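Local coordinates for protein exopolygalacturonase (Yersinia enterocolitica, PDB 2UVF) that probably hydrolyses pectic polygalacturonan in an exo fashion, as a family 28 glycoside hydrolase that holds digalacturonic acid in its beta-helix cleft, at residues I53-K58 and F115-L120; Y126-K131 and K144-K149; I66-I71 and G79-N84. All blocks are in the same frame, centred on the assembly; numbering follows the deposited sequence.

All three contacts lie in the fibronectin type III domain near the N terminus, each within one of its two packed antiparallel sheets, contact 3 running on into a helix. From the N terminus, strand 53-58 comes first; its partner, 115-120, arrives only after 56 intervening residues, so contact 1 closes the longest loop. Contact 3, the hairpin of 66-71 with 79-84, is nested inside that loop. Contact 2 follows in series, a second hairpin in which 144-149 returns along 126-131. Contacts 2 and 3 share a sheet, since strands 66-73 and 125-134 are neighbours in it. Contact 1 belongs to the other sheet and packs against contact 2 through Leu55 on Phe128 and against contact 3 through Trp57 on Ile71.

Contact 1 (I53-K58 and F115-L120); sequences IVLVWK and FTVIGL
Strands 53-58 and 115-117 run antiparallel with their axes 4.7 Å apart at closest, the hydrogen-bonded pairs Ile53-Val117 and Leu55-Phe115 flanking the non-hydrogen-bonded pair Val54-Thr116. They form part of the three-stranded sheet of the fibronectin type III beta-sandwich, with strand 39-42 on the other side of 53-58. Four backbone bonds hold them; the shortest, Val117 N to Ile53 O, is 2.7 Å. Ile53, Leu55, Phe115 and Val117 face the second sheet, where Phe128 touches both Leu55 and Val117. Leu55 CD1 rests 3.8 Å from Val117 CG2, which itself sits at the edge of the Phe115 ring. With its CG anti to the backbone N (chi1 -180°), Phe115 sends that ring away from strand 53-58. The reverse face carries Val54 and Thr116, whose CG2 methyls meet at 4.0 Å. Beyond the strand, Leu120 folds back so that its CD2 lies 3.7 Å from Ile53 CD1, the two side chains crossing at about a right angle. At the far end Trp57 presents the edge of its indole, with CZ3 and CH2 both 3.9 Å from Phe115 CB.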
loop_
_atom_site.group_PDB
_atom_site.type_symbol
_atom_site.label_atom_id
_atom_site.label_comp_id
_atom_site.label_asym_id
_atom_site.label_seq_id
_atom_site.Cartn_x
_atom_site.Cartn_y
_atom_site.Cartn_z
ATOM N N ILE A 53 11.589 0.576 19.774
ATOM C CA ILE A 53 10.339 1.317 19.613
ATOM C C ILE A 53 10.473 2.154 18.335
ATOM O O ILE A 53 11.540 2.727 18.078
ATOM C CB ILE A 53 10.042 2.224 20.859
ATOM C CG1 ILE A 53 9.882 1.363 22.127
ATOM C CG2 ILE A 53 8.803 3.128 20.633
ATOM C CD1 ILE A 53 10.021 2.134 23.463
ATOM N N VAL A 54 9.406 2.187 17.532
ATOM C CA VAL A 54 9.314 3.052 16.347
ATOM C C VAL A 54 8.447 4.285 16.657
ATOM O O VAL A 54 7.323 4.156 17.151
ATOM C CB VAL A 54 8.745 2.285 15.103
ATOM C CG1 VAL A 54 8.772 3.163 13.842
ATOM C CG2 VAL A 54 9.517 0.998 14.845
ATOM N N LEU A 55 8.974 5.471 16.354
ATOM C CA LEU A 55 8.241 6.733 16.510
ATOM C C LEU A 55 7.866 7.358 15.168
ATOM O O LEU A 55 8.636 7.304 14.210
ATOM C CB LEU A 55 9.079 7.749 17.299
ATOM C CG LEU A 55 9.635 7.401 18.688
ATOM C CD1 LEU A 55 10.823 8.322 19.019
ATOM C CD2 LEU A 55 8.554 7.465 19.758
ATOM N N VAL A 56 6.676 7.950 15.107
ATOM C CA VAL A 56 6.256 8.747 13.960
ATOM C C VAL A 56 5.567 10.008 14.446
ATOM O O VAL A 56 5.171 10.094 15.603
ATOM C CB VAL A 56 5.318 7.975 12.970
ATOM C CG1 VAL A 56 5.970 6.691 12.460
ATOM C CG2 VAL A 56 3.972 7.706 13.585
ATOM N N TRP A 57 5.413 10.982 13.556
ATOM C CA TRP A 57 4.838 12.271 13.908
ATOM C C TRP A 57 4.362 12.908 12.642
ATOM O O TRP A 57 4.832 12.540 11.559
ATOM C CB TRP A 57 5.886 13.197 14.586
ATOM C CG TRP A 57 7.119 13.420 13.758
ATOM C CD1 TRP A 57 7.315 14.401 12.817
ATOM C CD2 TRP A 57 8.326 12.636 13.781
ATOM N NE1 TRP A 57 8.565 14.262 12.246
ATOM C CE2 TRP A 57 9.209 13.199 12.827
ATOM C CE3 TRP A 57 8.746 11.510 14.510
ATOM C CZ2 TRP A 57 10.486 12.672 12.581
ATOM C CZ3 TRP A 57 10.027 10.987 14.261
ATOM C CH2 TRP A 57 10.877 11.571 13.308
ATOM N N LYS A 58 3.452 13.866 12.778
ATOM C CA LYS A 58 3.046 14.733 11.670
ATOM C C LYS A 58 4.072 15.809 11.258
ATOM O O LYS A 58 4.651 16.531 12.096
ATOM C CB LYS A 58 1.704 15.390 11.978
ATOM C CG LYS A 58 0.536 14.402 11.945
ATOM C CD LYS A 58 -0.829 15.079 12.184
ATOM C CE LYS A 58 -1.260 15.998 11.039
ATOM N NZ LYS A 58 -1.414 15.257 9.767
ATOM N N PHE A 115 11.397 7.628 13.091
ATOM C CA PHE A 115 12.697 7.397 13.724
ATOM C C PHE A 115 12.596 6.110 14.548
ATOM O O PHE A 115 11.753 6.005 15.430
ATOM C CB PHE A 115 13.067 8.606 14.611
ATOM C CG PHE A 115 14.402 8.492 15.325
ATOM C CD1 PHE A 115 15.533 9.117 14.817
ATOM C CD2 PHE A 115 14.514 7.811 16.534
ATOM C CE1 PHE A 115 16.764 9.029 15.477
ATOM C CE2 PHE A 115 15.741 7.724 17.198
ATOM C CZ PHE A 115 16.864 8.328 16.663
ATOM N N THR A 116 13.452 5.134 14.246
ATOM C CA THR A 116 13.471 3.845 14.964
ATOM C C THR A 116 14.488 3.788 16.132
ATOM O O THR A 116 15.706 3.795 15.915
ATOM C CB THR A 116 13.727 2.666 13.994
ATOM O OG1 THR A 116 12.813 2.750 12.909
ATOM C CG2 THR A 116 13.541 1.336 14.681
ATOM N N VAL A 117 13.978 3.706 17.363
ATOM C CA VAL A 117 14.841 3.632 18.547
ATOM C C VAL A 117 15.163 2.188 18.945
ATOM O O VAL A 117 14.282 1.483 19.450
ATOM C CB VAL A 117 14.207 4.334 19.769
ATOM C CG1 VAL A 117 15.237 4.470 20.888
ATOM C CG2 VAL A 117 13.621 5.706 19.402
ATOM N N ILE A 118 16.418 1.764 18.756
ATOM C CA ILE A 118 16.849 0.403 19.128
ATOM C C ILE A 118 17.761 0.345 20.376
ATOM O O ILE A 118 18.046 1.375 21.005
ATOM C CB ILE A 118 17.502 -0.376 17.927
ATOM C CG1 ILE A 118 18.927 0.111 17.643
ATOM C CG2 ILE A 118 16.603 -0.309 16.674
ATOM C CD1 ILE A 118 19.838 -0.936 17.028
ATOM N N GLY A 119 18.200 -0.866 20.729
ATOM C CA GLY A 119 19.154 -1.076 21.822
ATOM C C GLY A 119 18.588 -0.765 23.197
ATOM O O GLY A 119 19.306 -0.289 24.075
ATOM N N LEU A 120 17.291 -1.019 23.364
ATOM C CA LEU A 120 16.583 -0.783 24.620
ATOM C C LEU A 120 16.537 -2.087 25.424
ATOM O O LEU A 120 17.032 -3.127 24.969
ATOM C CB LEU A 120 15.165 -0.264 24.346
ATOM C CG LEU A 120 14.792 1.205 24.076
ATOM C CD1 LEU A 120 15.934 2.082 23.569
ATOM C CD2 LEU A 120 13.605 1.246 23.115
#

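Contact 2 (Y126-K131 and K144-K149)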
loop_
_atom_site.group_PDB
_atom_site.type_symbol
_atom_site.label_atom_id
_atom_site.label_comp_id
_atom_site.label_asym_id
_atom_site.label_seq_id
_atom_site.Cartn_x
_atom_site.Cartn_y
_atom_site.Cartn_z
ATOM N N TYR A 126 10.199 4.724 28.541
ATOM C CA TYR A 126 11.078 5.764 27.994
ATOM C C TYR A 126 10.222 6.938 27.547
ATOM O O TYR A 126 9.132 6.739 26.997
ATOM C CB TYR A 126 11.881 5.250 26.799
ATOM C CG TYR A 126 12.776 4.069 27.086
ATOM C CD1 TYR A 126 14.056 4.257 27.608
ATOM C CD2 TYR A 126 12.358 2.759 26.818
ATOM C CE1 TYR A 126 14.894 3.170 27.878
ATOM C CE2 TYR A 126 13.194 1.661 27.086
ATOM C CZ TYR A 126 14.459 1.879 27.615
ATOM O OH TYR A 126 15.311 0.824 27.884
ATOM N N GLN A 127 10.703 8.153 27.791
ATOM C CA GLN A 127 10.030 9.370 27.314
ATOM C C GLN A 127 10.701 9.835 26.020
ATOM O O GLN A 127 11.884 9.566 25.802
ATOM C CB GLN A 127 10.038 10.457 28.401
ATOM C CG GLN A 127 9.207 11.715 28.116
ATOM C CD GLN A 127 10.063 12.936 27.739
ATOM O OE1 GLN A 127 9.560 14.062 27.681
ATOM N NE2 GLN A 127 11.354 12.717 27.490
ATOM N N PHE A 128 9.935 10.502 25.156
ATOM C CA PHE A 128 10.402 10.893 23.824
ATOM C C PHE A 128 9.838 12.268 23.419
ATOM O O PHE A 128 8.637 12.543 23.602
ATOM C CB PHE A 128 9.987 9.849 22.764
ATOM C CG PHE A 128 10.611 8.477 22.935
ATOM C CD1 PHE A 128 11.975 8.272 22.709
ATOM C CD2 PHE A 128 9.814 7.375 23.258
ATOM C CE1 PHE A 128 12.552 6.993 22.848
ATOM C CE2 PHE A 128 10.369 6.100 23.392
ATOM C CZ PHE A 128 11.736 5.905 23.189
ATOM N N THR A 129 10.708 13.130 22.891
ATOM C CA THR A 129 10.259 14.329 22.171
ATOM C C THR A 129 10.926 14.449 20.792
ATOM O O THR A 129 11.960 13.827 20.541
ATOM C CB THR A 129 10.450 15.662 22.974
ATOM O OG1 THR A 129 11.826 15.835 23.337
ATOM C CG2 THR A 129 9.565 15.697 24.214
ATOM N N VAL A 130 10.316 15.255 19.919
ATOM C CA VAL A 130 10.823 15.534 18.562
ATOM C C VAL A 130 10.805 17.044 18.236
ATOM O O VAL A 130 9.821 17.742 18.506
ATOM C CB VAL A 130 10.044 14.699 17.462
ATOM C CG1 VAL A 130 8.560 15.076 17.394
ATOM C CG2 VAL A 130 10.695 14.834 16.095
ATOM N N LYS A 131 11.906 17.536 17.667
ATOM C CA LYS A 131 12.000 18.926 17.195
ATOM C C LYS A 131 12.273 18.963 15.695
ATOM O O LYS A 131 13.113 18.191 15.201
ATOM C CB LYS A 131 13.147 19.679 17.898
ATOM C CG LYS A 131 13.150 19.638 19.406
ATOM C CD LYS A 131 14.156 20.648 19.944
ATOM C CE LYS A 131 14.227 20.617 21.472
ATOM N NZ LYS A 131 14.719 21.910 22.056
ATOM N N LYS A 144 4.979 17.741 22.326
ATOM C CA LYS A 144 4.492 17.192 23.592
ATOM C C LYS A 144 5.174 15.830 23.770
ATOM O O LYS A 144 5.366 15.098 22.789
ATOM C CB LYS A 144 2.967 17.057 23.606
ATOM C CG LYS A 144 2.217 18.382 23.529
ATOM C CD LYS A 144 1.054 18.430 24.538
ATOM C CE LYS A 144 0.044 19.525 24.205
ATOM N NZ LYS A 144 -0.658 19.267 22.905
ATOM N N PRO A 145 5.583 15.498 25.008
ATOM C CA PRO A 145 6.264 14.219 25.169
ATOM C C PRO A 145 5.341 13.004 25.030
ATOM O O PRO A 145 4.115 13.120 25.152
ATOM C CB PRO A 145 6.819 14.296 26.599
ATOM C CG PRO A 145 5.971 15.266 27.295
ATOM C CD PRO A 145 5.489 16.246 26.278
ATOM N N ILE A 146 5.935 11.854 24.744
ATOM C CA ILE A 146 5.245 10.592 24.914
ATOM C C ILE A 146 6.117 9.661 25.742
ATOM O O ILE A 146 7.351 9.675 25.637
ATOM C CB ILE A 146 4.761 9.913 23.562
ATOM C CG1 ILE A 146 5.921 9.365 22.728
ATOM C CG2 ILE A 146 3.874 10.850 22.739
ATOM C CD1 ILE A 146 5.476 8.278 21.756
ATOM N N THR A 147 5.463 8.885 26.595
ATOM C CA THR A 147 6.098 7.781 27.294
ATOM C C THR A 147 5.643 6.514 26.588
ATOM O O THR A 147 4.460 6.380 26.232
ATOM C CB THR A 147 5.651 7.719 28.767
ATOM O OG1 THR A 147 5.282 9.036 29.208
ATOM C CG2 THR A 147 6.753 7.139 29.667
ATOM N N ALA A 148 6.583 5.596 26.368
ATOM C CA ALA A 148 6.265 4.312 25.768
ATOM C C ALA A 148 7.111 3.204 26.377
ATOM O O ALA A 148 8.322 3.357 26.588
ATOM C CB ALA A 148 6.437 4.360 24.259
ATOM N N LYS A 149 6.459 2.080 26.649
ATOM C CA LYS A 149 7.110 0.954 27.291
ATOM C C LYS A 149 7.366 -0.177 26.299
ATOM O O LYS A 149 6.463 -0.589 25.565
ATOM C CB LYS A 149 6.258 0.464 28.476
ATOM C CG LYS A 149 7.007 -0.380 29.510
ATOM C CD LYS A 149 6.189 -0.570 30.779
ATOM C CE LYS A 149 5.163 -1.697 30.649
ATOM N NZ LYS A 149 5.761 -3.043 30.900
#
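Tyr126 and Ala148 exchange two backbone hydrogen bonds, and Phe128 and Ile146 exchange two more, making the antiparallel hairpin that forms one margin of the four-stranded sheet in this fibronectin type III domain. The bonds differ in quality. Ala148 N reaches Tyr126 O at 2.9 Å with a fairly straight N-H, whereas Phe128 N, only 2.8 Å from Ile146 O, has its hydrogen well off line (132°). Around these bonds, CA-H...O contacts add to the pairing: Thr147 CA lies 3.2 Å from Tyr126 O, and Pro145 CA is 3.3 Å from Phe128 O.

Among the apolar contacts, on the face carrying Phe128, Ile146 and Ala148, Phe128 CB meets Ile146 CG1 at 4.1 Å, while Ala148 CB comes to the edge of the Phe128 ring, 4.4 Å from CE2. Ile146 has CG1 between its backbone N and carbonyl carbon (chi1 71°), which places that branch beside Phe128 CB. Elsewhere Thr129 and Pro145 lie alongside each other, pointing the same way, with Thr129 CG2 3.7 Å from Pro145 CA. The aliphatic CG of Gln127 also passes Pro145 CB, at 3.8 Å.

Strand 146-149 is one of the two edge strands of its sheet within the chain, 76-80 being the other; across strand 125-134 lies strand 66-73, bonded through Thr129 to Phe72 and Lys131 to Gln70. Phe128 and Ile146 reach Leu41 of strand 39-42, and Ile146 also Leu55 of strand 53-58, so this face of the hairpin packs on the opposing three-stranded sheet.

Contact 3 (I66-I71 and G79-N84)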
loop_
_atom_site.group_PDB
_atom_site.type_symbol
_atom_site.label_atom_id
_atom_site.label_comp_id
_atom_site.label_asym_id
_atom_site.label_seq_id
_atom_site.Cartn_x
_atom_site.Cartn_y
_atom_site.Cartn_z
ATOM N N ILE A 66 11.730 23.420 6.885
ATOM C CA ILE A 66 12.093 22.272 7.715
ATOM C C ILE A 66 12.942 21.322 6.879
ATOM O O ILE A 66 12.493 20.835 5.848
ATOM C CB ILE A 66 10.824 21.540 8.271
ATOM C CG1 ILE A 66 9.863 22.554 8.911
ATOM C CG2 ILE A 66 11.216 20.436 9.271
ATOM C CD1 ILE A 66 8.407 22.109 9.018
ATOM N N VAL A 67 14.170 21.066 7.315
ATOM C CA VAL A 67 15.083 20.220 6.545
ATOM C C VAL A 67 15.327 18.847 7.189
ATOM O O VAL A 67 15.924 17.973 6.569
ATOM C CB VAL A 67 16.438 20.944 6.219
ATOM C CG1 VAL A 67 16.206 22.148 5.333
ATOM C CG2 VAL A 67 17.190 21.343 7.501
ATOM N N ASP A 68 14.824 18.666 8.412
ATOM C CA ASP A 68 15.065 17.467 9.218
ATOM C C ASP A 68 14.276 17.530 10.531
ATOM O O ASP A 68 13.623 18.530 10.818
ATOM C CB ASP A 68 16.560 17.319 9.517
ATOM C CG ASP A 68 17.038 15.880 9.454
ATOM O OD1 ASP A 68 16.232 14.943 9.640
ATOM O OD2 ASP A 68 18.239 15.685 9.220
ATOM N N TYR A 69 14.338 16.449 11.311
ATOM C CA TYR A 69 13.756 16.382 12.662
ATOM C C TYR A 69 14.747 15.685 13.590
ATOM O O TYR A 69 15.488 14.801 13.143
ATOM C CB TYR A 69 12.440 15.601 12.656
ATOM C CG TYR A 69 11.274 16.358 12.075
ATOM C CD1 TYR A 69 10.443 17.140 12.886
ATOM C CD2 TYR A 69 10.990 16.290 10.707
ATOM C CE1 TYR A 69 9.365 17.844 12.348
ATOM C CE2 TYR A 69 9.914 16.985 10.163
ATOM C CZ TYR A 69 9.109 17.762 10.977
ATOM O OH TYR A 69 8.044 18.431 10.411
ATOM N N GLN A 70 14.762 16.084 14.867
ATOM C CA GLN A 70 15.697 15.526 15.854
ATOM C C GLN A 70 14.935 14.904 17.006
ATOM O O GLN A 70 13.942 15.464 17.468
ATOM C CB GLN A 70 16.617 16.609 16.420
ATOM C CG GLN A 70 17.523 17.299 15.416
ATOM C CD GLN A 70 18.604 18.138 16.099
ATOM O OE1 GLN A 70 18.574 18.348 17.322
ATOM N NE2 GLN A 70 19.556 18.630 15.313
ATOM N N ILE A 71 15.431 13.771 17.497
ATOM C CA ILE A 71 14.687 12.940 18.450
ATOM C C ILE A 71 15.434 12.782 19.779
ATOM O O ILE A 71 16.595 12.405 19.799
ATOM C CB ILE A 71 14.291 11.556 17.821
ATOM C CG1 ILE A 71 13.181 11.737 16.778
ATOM C CG2 ILE A 71 13.816 10.579 18.880
ATOM C CD1 ILE A 71 13.664 12.126 15.389
ATOM N N GLY A 79 19.377 11.262 17.870
ATOM C CA GLY A 79 19.831 11.420 16.492
ATOM C C GLY A 79 18.871 12.171 15.586
ATOM O O GLY A 79 17.884 12.743 16.043
ATOM N N LYS A 80 19.167 12.154 14.287
ATOM C CA LYS A 80 18.329 12.836 13.278
ATOM C C LYS A 80 17.477 11.838 12.492
ATOM O O LYS A 80 17.924 10.716 12.216
ATOM C CB LYS A 80 19.197 13.669 12.327
ATOM C CG LYS A 80 20.160 14.604 13.038
ATOM C CD LYS A 80 20.375 15.893 12.288
ATOM C CE LYS A 80 21.661 15.863 11.486
ATOM N NZ LYS A 80 22.349 17.205 11.439
ATOM N N ALA A 81 16.261 12.251 12.135
ATOM C CA ALA A 81 15.343 11.426 11.329
ATOM C C ALA A 81 15.996 10.891 10.054
ATOM O O ALA A 81 15.919 9.690 9.769
ATOM C CB ALA A 81 14.068 12.202 10.998
ATOM N N SER A 82 16.668 11.787 9.318
ATOM C CA SER A 82 17.383 11.460 8.073
ATOM C C SER A 82 18.408 10.330 8.215
ATOM O O SER A 82 18.367 9.362 7.447
ATOM C CB SER A 82 18.075 12.704 7.514
ATOM O OG SER A 82 19.005 13.228 8.456
ATOM N N ASP A 83 19.324 10.459 9.182
ATOM C CA ASP A 83 20.375 9.456 9.429
ATOM C C ASP A 83 19.814 8.151 10.001
ATOM O O ASP A 83 20.320 7.063 9.723
ATOM C CB ASP A 83 21.476 10.005 10.369
ATOM C CG ASP A 83 22.027 11.383 9.930
ATOM O OD1 ASP A 83 22.326 11.587 8.720
ATOM O OD2 ASP A 83 22.181 12.258 10.818
ATOM N N ASN A 84 18.773 8.269 10.816
ATOM C CA ASN A 84 18.069 7.098 11.312
ATOM C C ASN A 84 17.442 6.305 10.176
ATOM O O ASN A 84 17.684 5.105 10.037
ATOM C CB ASN A 84 17.001 7.487 12.310
ATOM C CG ASN A 84 16.356 6.282 12.952
ATOM O OD1 ASN A 84 15.261 5.847 12.554
ATOM N ND2 ASN A 84 17.025 5.736 13.951
#
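A beta hairpin that runs straight into a helix brings 66-71 and 79-84 together in the fibronectin type III domain: strand 76-80 pairs with strand 66-73, and Lys80 stands at the N-cap of helix 81-88. The backbone carries two bonds across. Ala81 N gives an almost straight one to Tyr69 O (2.8 Å, 174°), and Ile71 N meets Gly79 O at 3.0 Å.

Where strand 76-80 gives way to the helix, the side chain of Asp68 takes over and binds the first turn with both carboxylate oxygens. Its OD2 accepts from Ser82 OG at 2.7 Å, and its OD1 from Ser82 N at 3.2 Å. Both bonds use syn lone pairs, so the serine grips the carboxylate in a two-point clasp. Ser82 OG lies between its own backbone N and carbonyl carbon (chi1 59°), which lets hydroxyl and N-H serve the same acid. Asp68 OD1 also takes Tyr69 N at 2.9 Å, on its anti side and somewhat out of the carboxylate plane; together the three bonds should fix the rotation of the group. The helix N terminus beside it probably favours the charged form. Lys80 passes its CD 3.7 Å from Asp68 OD2, although its ammonium group makes no ion pair there.

Apolar contact is modest: Ala81 CB faces Tyr69 CB at 4.1 Å, with Ile71 CD1 nearby. Strand 125-134 flanks 66-73 on its other side, where a classic beta bulge sets Val67 and Asp68 together opposite Gln133 and Gln70 NE2 bonds to the Gln133 side chain. Toward the other sheet, Tyr69, Ile71 and Ala81 all touch Trp57 of strand 53-58, and Asn84 of the helix hydrogen-bonds Thr116 N on strand 114-117.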